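Local coordinates for protein guanine nucleotide exchange factor SRM1 (Saccharomyces cerevisiae, PDB 3OF7) that acts as the guanine nucleotide exchange factor that swaps GDP for GTP on the GTPases GSP1 and GSP2, binds chromatin, and controls RNA metabolism and nuclear transport, at residues A[171-185]-A[225-237]. Residues are numbered along the deposited sequence; the frame is centred on the assembly and turned at random.
Sequences AWGTFRCNEGILGFY and VFAWGNGQQNQLG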
ATOM      1  N   ALA A 171      -6.613   0.144 -16.306  1.00 18.34           N
ATOM      2  CA  ALA A 171      -5.629   1.068 -15.754  1.00 17.55           C
ATOM      3  C   ALA A 171      -5.880   2.476 -16.263  1.00 17.46           C
ATOM      4  O   ALA A 171      -6.478   2.661 -17.333  1.00 17.23           O
ATOM      5  CB  ALA A 171      -4.220   0.610 -16.085  1.00 17.48           C
ATOM      6  N   TRP A 172      -5.460   3.464 -15.469  1.00 16.98           N
ATOM      7  CA  TRP A 172      -5.571   4.882 -15.832  1.00 16.53           C
ATOM      8  C   TRP A 172      -4.590   5.750 -15.033  1.00 16.69           C
ATOM      9  O   TRP A 172      -3.988   5.286 -14.056  1.00 16.05           O
ATOM     10  CB  TRP A 172      -7.023   5.400 -15.716  1.00 16.85           C
ATOM     11  CG  TRP A 172      -7.696   5.293 -14.351  1.00 16.20           C
ATOM     12  CD1 TRP A 172      -7.902   6.314 -13.462  1.00 17.13           C
ATOM     13  CD2 TRP A 172      -8.275   4.120 -13.749  1.00 15.49           C
ATOM     14  NE1 TRP A 172      -8.562   5.852 -12.342  1.00 15.55           N
ATOM     15  CE2 TRP A 172      -8.801   4.509 -12.492  1.00 15.78           C
ATOM     16  CE3 TRP A 172      -8.395   2.777 -14.145  1.00 16.93           C
ATOM     17  CZ2 TRP A 172      -9.436   3.607 -11.630  1.00 15.18           C
ATOM     18  CZ3 TRP A 172      -9.024   1.871 -13.281  1.00 16.73           C
ATOM     19  CH2 TRP A 172      -9.535   2.296 -12.035  1.00 16.73           C
ATOM     20  N   GLY A 173      -4.418   6.994 -15.469  1.00 16.30           N
ATOM     21  CA  GLY A 173      -3.460   7.917 -14.852  1.00 16.15           C
ATOM     22  C   GLY A 173      -2.179   7.950 -15.666  1.00 16.58           C
ATOM     23  O   GLY A 173      -2.231   7.963 -16.908  1.00 16.04           O
ATOM     24  N   THR A 174      -1.034   7.955 -14.983  1.00 15.85           N
ATOM     25  CA  THR A 174       0.270   7.989 -15.655  1.00 16.07           C
ATOM     26  C   THR A 174       1.373   7.533 -14.708  1.00 16.05           C
ATOM     27  O   THR A 174       1.121   7.341 -13.512  1.00 16.31           O
ATOM     28  CB  THR A 174       0.603   9.407 -16.213  1.00 16.15           C
ATOM     29  OG1 THR A 174       1.663   9.313 -17.175  1.00 17.30           O
ATOM     30  CG2 THR A 174       1.034  10.370 -15.091  1.00 15.94           C
ATOM     31  N   PHE A 175       2.578   7.340 -15.237  1.00 15.68           N
ATOM     32  CA  PHE A 175       3.761   7.168 -14.401  1.00 16.41           C
ATOM     33  C   PHE A 175       4.667   8.379 -14.525  1.00 17.32           C
ATOM     34  O   PHE A 175       5.002   8.819 -15.637  1.00 17.31           O
ATOM     35  CB  PHE A 175       4.551   5.907 -14.772  1.00 16.09           C
ATOM     36  CG  PHE A 175       3.726   4.656 -14.788  1.00 16.20           C
ATOM     37  CD1 PHE A 175       3.300   4.105 -15.994  1.00 16.28           C
ATOM     38  CD2 PHE A 175       3.365   4.031 -13.599  1.00 15.56           C
ATOM     39  CE1 PHE A 175       2.521   2.928 -16.016  1.00 15.94           C
ATOM     40  CE2 PHE A 175       2.591   2.857 -13.610  1.00 16.90           C
ATOM     41  CZ  PHE A 175       2.167   2.310 -14.829  1.00 15.31           C
ATOM     42  N   ARG A 176       5.061   8.916 -13.375  1.00 18.03           N
ATOM     43  CA  ARG A 176       6.104   9.919 -13.331  1.00 19.58           C
ATOM     44  C   ARG A 176       7.472   9.272 -13.145  1.00 20.35           C
ATOM     45  O   ARG A 176       7.593   8.066 -12.933  1.00 20.27           O
ATOM     46  CB  ARG A 176       5.835  10.932 -12.213  1.00 19.41           C
ATOM     47  CG  ARG A 176       4.716  11.913 -12.517  1.00 20.63           C
ATOM     48  CD  ARG A 176       4.569  12.914 -11.379  1.00 22.83           C
ATOM     49  NE  ARG A 176       3.388  13.755 -11.546  1.00 25.93           N
ATOM     50  CZ  ARG A 176       3.362  14.895 -12.232  0.70 27.60           C
ATOM     51  NH1 ARG A 176       4.461  15.353 -12.823  1.00 28.88           N
ATOM     52  NH2 ARG A 176       2.228  15.576 -12.326  1.00 28.98           N
ATOM     53  N   CYS A 177       8.502  10.097 -13.256  1.00 21.93           N
ATOM     54  CA  CYS A 177       9.870   9.708 -12.993  1.00 23.62           C
ATOM     55  C   CYS A 177      10.532  10.888 -12.272  1.00 24.40           C
ATOM     56  O   CYS A 177       9.870  11.886 -11.969  1.00 24.60           O
ATOM     57  CB  CYS A 177      10.580   9.400 -14.310  1.00 23.47           C
ATOM     58  SG  CYS A 177      10.541  10.778 -15.461  1.00 27.27           S
ATOM     59  N   ASN A 178      11.833  10.783 -12.014  1.00 26.06           N
ATOM     60  CA  ASN A 178      12.554  11.795 -11.228  1.00 27.52           C
ATOM     61  C   ASN A 178      12.330  13.240 -11.689  1.00 28.16           C
ATOM     62  O   ASN A 178      12.316  14.163 -10.865  1.00 29.01           O
ATOM     63  CB  ASN A 178      14.063  11.485 -11.199  1.00 27.75           C
ATOM     64  CG  ASN A 178      14.386  10.162 -10.511  0.80 28.31           C
ATOM     65  OD1 ASN A 178      13.547   9.580  -9.823  0.80 29.92           O
ATOM     66  ND2 ASN A 178      15.615   9.681 -10.702  0.80 27.86           N
ATOM     67  N   GLU A 179      12.132  13.429 -12.993  1.00 28.63           N
ATOM     68  CA  GLU A 179      12.154  14.766 -13.603  1.00 28.91           C
ATOM     69  C   GLU A 179      10.829  15.251 -14.205  1.00 28.57           C
ATOM     70  O   GLU A 179      10.704  16.430 -14.563  1.00 29.28           O
ATOM     71  CB  GLU A 179      13.293  14.885 -14.635  0.70 29.24           C
ATOM     72  CG  GLU A 179      13.450  13.695 -15.584  0.60 30.17           C
ATOM     73  CD  GLU A 179      14.335  12.590 -15.019  0.60 31.10           C
ATOM     74  OE1 GLU A 179      15.516  12.858 -14.699  0.60 31.25           O
ATOM     75  OE2 GLU A 179      13.849  11.445 -14.899  0.70 31.25           O
ATOM     76  N   GLY A 180       9.843  14.366 -14.309  1.00 27.21           N
ATOM     77  CA  GLY A 180       8.525  14.769 -14.787  1.00 26.03           C
ATOM     78  C   GLY A 180       7.652  13.575 -15.104  1.00 24.71           C
ATOM     79  O   GLY A 180       7.759  12.529 -14.463  1.00 24.13           O
ATOM     80  N   ILE A 181       6.787  13.735 -16.098  1.00 23.81           N
ATOM     81  CA  ILE A 181       5.926  12.638 -16.552  1.00 22.59           C
ATOM     82  C   ILE A 181       6.710  11.734 -17.503  1.00 22.09           C
ATOM     83  O   ILE A 181       7.300  12.213 -18.482  1.00 22.02           O
ATOM     84  CB  ILE A 181       4.620  13.180 -17.205  1.00 22.75           C
ATOM     85  CG1 ILE A 181       3.789  13.927 -16.150  1.00 22.76           C
ATOM     86  CG2 ILE A 181       3.789  12.041 -17.857  1.00 21.32           C
ATOM     87  CD1 ILE A 181       2.760  14.900 -16.709  1.00 24.06           C
ATOM     88  N   LEU A 182       6.751  10.437 -17.192  1.00 20.81           N
ATOM     89  CA  LEU A 182       7.306   9.448 -18.118  1.00 19.84           C
ATOM     90  C   LEU A 182       6.247   9.160 -19.180  1.00 19.67           C
ATOM     91  O   LEU A 182       6.469   9.406 -20.370  1.00 19.67           O
ATOM     92  CB  LEU A 182       7.742   8.159 -17.405  1.00 19.31           C
ATOM     93  CG  LEU A 182       8.342   7.019 -18.246  1.00 19.60           C
ATOM     94  CD1 LEU A 182       9.451   7.535 -19.181  1.00 20.23           C
ATOM     95  CD2 LEU A 182       8.871   5.878 -17.371  1.00 19.44           C
ATOM     96  N   GLY A 183       5.084   8.682 -18.734  1.00 18.77           N
ATOM     97  CA  GLY A 183       3.981   8.342 -19.638  1.00 18.34           C
ATOM     98  C   GLY A 183       3.154   7.207 -19.065  1.00 18.22           C
ATOM     99  O   GLY A 183       3.390   6.753 -17.936  1.00 18.24           O
ATOM    100  N   PHE A 184       2.196   6.733 -19.847  1.00 17.83           N
ATOM    101  CA  PHE A 184       1.290   5.695 -19.375  1.00 17.71           C
ATOM    102  C   PHE A 184       1.526   4.374 -20.104  1.00 17.85           C
ATOM    103  O   PHE A 184       1.850   3.363 -19.474  1.00 16.94           O
ATOM    104  CB  PHE A 184      -0.163   6.172 -19.501  1.00 17.63           C
ATOM    105  CG  PHE A 184      -1.192   5.127 -19.133  1.00 17.94           C
ATOM    106  CD1 PHE A 184      -1.444   4.814 -17.797  1.00 17.72           C
ATOM    107  CD2 PHE A 184      -1.930   4.478 -20.130  1.00 18.35           C
ATOM    108  CE1 PHE A 184      -2.411   3.850 -17.453  1.00 17.53           C
ATOM    109  CE2 PHE A 184      -2.891   3.518 -19.802  1.00 17.90           C
ATOM    110  CZ  PHE A 184      -3.137   3.203 -18.460  1.00 17.80           C
ATOM    111  N   TYR A 185       1.366   4.374 -21.427  1.00 18.11           N
ATOM    112  CA  TYR A 185       1.544   3.134 -22.191  1.00 19.23           C
ATOM    113  C   TYR A 185       2.421   3.349 -23.427  1.00 19.30           C
ATOM    114  O   TYR A 185       2.064   4.111 -24.318  1.00 19.44           O
ATOM    115  CB  TYR A 185       0.188   2.545 -22.584  1.00 19.25           C
ATOM    116  CG  TYR A 185       0.252   1.096 -23.013  1.00 20.37           C
ATOM    117  CD1 TYR A 185       0.324   0.757 -24.366  1.00 21.73           C
ATOM    118  CD2 TYR A 185       0.234   0.064 -22.073  1.00 20.25           C
ATOM    119  CE1 TYR A 185       0.383  -0.569 -24.775  1.00 21.38           C
ATOM    120  CE2 TYR A 185       0.284  -1.278 -22.474  1.00 20.49           C
ATOM    121  CZ  TYR A 185       0.358  -1.580 -23.834  1.00 22.56           C
ATOM    122  OH  TYR A 185       0.413  -2.887 -24.259  1.00 20.95           O
ATOM    123  N   VAL A 225       5.868 -12.891 -12.519  1.00 20.31           N
ATOM    124  CA  VAL A 225       5.717 -11.480 -12.123  1.00 19.40           C
ATOM    125  C   VAL A 225       5.994 -10.563 -13.305  1.00 19.16           C
ATOM    126  O   VAL A 225       6.941 -10.779 -14.065  1.00 19.51           O
ATOM    127  CB  VAL A 225       6.665 -11.098 -10.963  1.00 19.20           C
ATOM    128  CG1 VAL A 225       6.376  -9.670 -10.454  1.00 18.82           C
ATOM    129  CG2 VAL A 225       6.554 -12.099  -9.825  1.00 19.60           C
ATOM    130  N   PHE A 226       5.158  -9.543 -13.454  1.00 18.50           N
ATOM    131  CA  PHE A 226       5.303  -8.544 -14.497  1.00 18.11           C
ATOM    132  C   PHE A 226       5.433  -7.186 -13.846  1.00 17.91           C
ATOM    133  O   PHE A 226       4.834  -6.940 -12.796  1.00 17.68           O
ATOM    134  CB  PHE A 226       4.080  -8.544 -15.410  1.00 18.11           C
ATOM    135  CG  PHE A 226       3.821  -9.873 -16.052  1.00 19.47           C
ATOM    136  CD1 PHE A 226       3.162 -10.879 -15.357  1.00 20.60           C
ATOM    137  CD2 PHE A 226       4.284 -10.134 -17.337  1.00 20.66           C
ATOM    138  CE1 PHE A 226       2.939 -12.124 -15.948  1.00 21.63           C
ATOM    139  CE2 PHE A 226       4.067 -11.376 -17.936  1.00 21.26           C
ATOM    140  CZ  PHE A 226       3.392 -12.367 -17.242  1.00 21.41           C
ATOM    141  N   ALA A 227       6.204  -6.308 -14.473  1.00 17.37           N
ATOM    142  CA  ALA A 227       6.372  -4.952 -13.954  1.00 17.30           C
ATOM    143  C   ALA A 227       6.102  -3.935 -15.055  1.00 17.22           C
ATOM    144  O   ALA A 227       6.314  -4.218 -16.246  1.00 17.31           O
ATOM    145  CB  ALA A 227       7.757  -4.786 -13.355  1.00 17.09           C
ATOM    146  N   TRP A 228       5.609  -2.763 -14.656  1.00 16.37           N
ATOM    147  CA  TRP A 228       5.200  -1.711 -15.580  1.00 16.04           C
ATOM    148  C   TRP A 228       5.383  -0.344 -14.917  1.00 16.28           C
ATOM    149  O   TRP A 228       4.925  -0.128 -13.788  1.00 15.94           O
ATOM    150  CB  TRP A 228       3.732  -1.935 -15.969  1.00 15.77           C
ATOM    151  CG  TRP A 228       3.076  -0.945 -16.919  1.00 15.66           C
ATOM    152  CD1 TRP A 228       3.671  -0.198 -17.909  1.00 16.62           C
ATOM    153  CD2 TRP A 228       1.674  -0.663 -16.997  1.00 15.83           C
ATOM    154  NE1 TRP A 228       2.720   0.553 -18.574  1.00 15.83           N
ATOM    155  CE2 TRP A 228       1.488   0.283 -18.035  1.00 15.16           C
ATOM    156  CE3 TRP A 228       0.553  -1.106 -16.275  1.00 15.16           C
ATOM    157  CZ2 TRP A 228       0.226   0.794 -18.369  1.00 16.43           C
ATOM    158  CZ3 TRP A 228      -0.702  -0.604 -16.613  1.00 16.06           C
ATOM    159  CH2 TRP A 228      -0.855   0.345 -17.644  1.00 15.76           C
ATOM    160  N   GLY A 229       6.051   0.571 -15.622  1.00 16.17           N
ATOM    161  CA  GLY A 229       6.168   1.959 -15.172  1.00 16.19           C
ATOM    162  C   GLY A 229       7.595   2.468 -15.200  1.00 17.03           C
ATOM    163  O   GLY A 229       8.412   2.009 -16.010  1.00 15.96           O
ATOM    164  N   ASN A 230       7.902   3.418 -14.316  1.00 16.36           N
ATOM    165  CA  ASN A 230       9.266   3.928 -14.201  1.00 16.71           C
ATOM    166  C   ASN A 230      10.235   2.843 -13.739  1.00 16.71           C
ATOM    167  O   ASN A 230       9.857   1.952 -12.982  1.00 16.50           O
ATOM    168  CB  ASN A 230       9.317   5.135 -13.259  1.00 16.41           C
ATOM    169  CG  ASN A 230      10.645   5.890 -13.346  1.00 17.79           C
ATOM    170  OD1 ASN A 230      11.217   6.035 -14.425  1.00 16.51           O
ATOM    171  ND2 ASN A 230      11.134   6.373 -12.205  1.00 15.57           N
ATOM    172  N   GLY A 231      11.479   2.908 -14.214  1.00 16.73           N
ATOM    173  CA  GLY A 231      12.460   1.875 -13.919  1.00 17.33           C
ATOM    174  C   GLY A 231      13.818   2.381 -13.477  1.00 17.97           C
ATOM    175  O   GLY A 231      14.785   1.621 -13.456  1.00 18.21           O
ATOM    176  N   GLN A 232      13.887   3.656 -13.100  1.00 18.44           N
ATOM    177  CA  GLN A 232      15.171   4.303 -12.768  1.00 19.39           C
ATOM    178  C   GLN A 232      15.863   3.725 -11.533  1.00 19.47           C
ATOM    179  O   GLN A 232      17.069   3.924 -11.345  1.00 19.74           O
ATOM    180  CB  GLN A 232      14.981   5.810 -12.593  1.00 19.66           C
ATOM    181  CG  GLN A 232      14.493   6.520 -13.840  1.00 20.93           C
ATOM    182  CD  GLN A 232      14.163   7.983 -13.596  1.00 23.89           C
ATOM    183  OE1 GLN A 232      13.319   8.320 -12.753  1.00 24.60           O
ATOM    184  NE2 GLN A 232      14.819   8.867 -14.347  1.00 25.49           N
ATOM    185  N   GLN A 233      15.099   3.034 -10.689  1.00 18.97           N
ATOM    186  CA  GLN A 233      15.631   2.419  -9.475  1.00 19.58           C
ATOM    187  C   GLN A 233      15.704   0.888  -9.580  1.00 19.30           C
ATOM    188  O   GLN A 233      15.788   0.198  -8.559  1.00 19.31           O
ATOM    189  CB  GLN A 233      14.792   2.821  -8.248  1.00 19.65           C
ATOM    190  CG  GLN A 233      14.886   4.296  -7.843  1.00 21.66           C
ATOM    191  CD  GLN A 233      14.067   5.224  -8.732  1.00 23.05           C
ATOM    192  OE1 GLN A 233      12.975   4.876  -9.184  1.00 25.32           O
ATOM    193  NE2 GLN A 233      14.592   6.411  -8.979  1.00 25.23           N
ATOM    194  N   ASN A 234      15.680   0.370 -10.808  1.00 19.25           N
ATOM    195  CA  ASN A 234      15.701  -1.080 -11.062  1.00 19.64           C
ATOM    196  C   ASN A 234      14.457  -1.807 -10.541  1.00 19.44           C
ATOM    197  O   ASN A 234      14.484  -3.020 -10.325  1.00 19.19           O
ATOM    198  CB  ASN A 234      16.976  -1.733 -10.510  0.90 20.02           C
ATOM    199  CG  ASN A 234      17.974  -2.075 -11.599  0.50 22.03           C
ATOM    200  OD1 ASN A 234      17.822  -3.073 -12.309  0.50 24.20           O
ATOM    201  ND2 ASN A 234      19.008  -1.258 -11.729  0.90 23.53           N
ATOM    202  N   GLN A 235      13.363  -1.072 -10.358  1.00 19.58           N
ATOM    203  CA  GLN A 235      12.145  -1.676  -9.803  1.00 19.78           C
ATOM    204  C   GLN A 235      11.471  -2.643 -10.783  1.00 20.09           C
ATOM    205  O   GLN A 235      10.683  -3.499 -10.368  1.00 20.10           O
ATOM    206  CB  GLN A 235      11.149  -0.621  -9.291  1.00 19.63           C
ATOM    207  CG  GLN A 235      10.716   0.437 -10.302  1.00 19.16           C
ATOM    208  CD  GLN A 235      11.617   1.662 -10.262  1.00 19.20           C
ATOM    209  OE1 GLN A 235      12.782   1.606 -10.668  1.00 17.46           O
ATOM    210  NE2 GLN A 235      11.082   2.777  -9.774  1.00 19.19           N
ATOM    211  N   LEU A 236      11.781  -2.508 -12.071  1.00 20.37           N
ATOM    212  CA  LEU A 236      11.160  -3.350 -13.098  1.00 21.53           C
ATOM    213  C   LEU A 236      11.866  -4.695 -13.259  1.00 22.26           C
ATOM    214  O   LEU A 236      11.452  -5.518 -14.076  1.00 22.74           O
ATOM    215  CB  LEU A 236      11.053  -2.621 -14.456  1.00 21.20           C
ATOM    216  CG  LEU A 236      10.408  -1.228 -14.542  1.00 20.82           C
ATOM    217  CD1 LEU A 236      10.550  -0.667 -15.941  1.00 21.59           C
ATOM    218  CD2 LEU A 236       8.933  -1.190 -14.100  1.00 19.02           C
ATOM    219  N   GLY A 237      12.917  -4.917 -12.467  1.00 22.84           N
ATOM    220  CA  GLY A 237      13.686  -6.159 -12.499  1.00 23.65           C
ATOM    221  C   GLY A 237      14.588  -6.304 -13.714  1.00 24.11           C
ATOM    222  O   GLY A 237      15.099  -7.391 -13.986  1.00 23.91           O
TER
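Trp228 forms an aromatic cluster with Phe175 and Phe184, and Tyr185 touches its CZ2 with the ring edge at CD2. Phe175 meets the indole edge-on over one face, CE1 lying 3.5 Å from Trp228 CE2 with the planes at 70°. The indole in turn presents its own edge to the face of Phe184, and its rim also meets the methyl of Ala171. With Trp228 CG anti to the backbone N (chi1 179°), the ring swings over to this group, where NE1 makes a weak, bent bond to Phe184 O at 3.1 Å. Replacing this indole by an alanine side chain is likely to leave a gap beside Phe175 and Phe184, and Phe184 O without this weak donor. Gly229 sets its CA squarely over the centre of the Phe175 ring, a CH-pi contact of 3.6 Å to the centroid; a CB there would collide with that ring. Leu182 CD2 rests on Asn230 CA, 3.7 Å away.

These residues join neighbouring blades of the RCC1 beta-propeller: strand 169-177 belongs to the third repeat and strand 225-229 to the fourth, and Met159 packs against Phe175 and Trp228 alike.

Farther along, the contact turns polar. Gln232 OE1 takes the backbone N of Asn178 on an in-plane lone pair (3.0 Å, 171°) and also accepts from Asn230 ND2 within its own segment, so two donors fix the amide. Its other end, NE2, reaches the syn lone pair of Glu179 OE2 at 2.8 Å. A weak bond from Gln233 NE2 to Asn178 OD1 lies alongside.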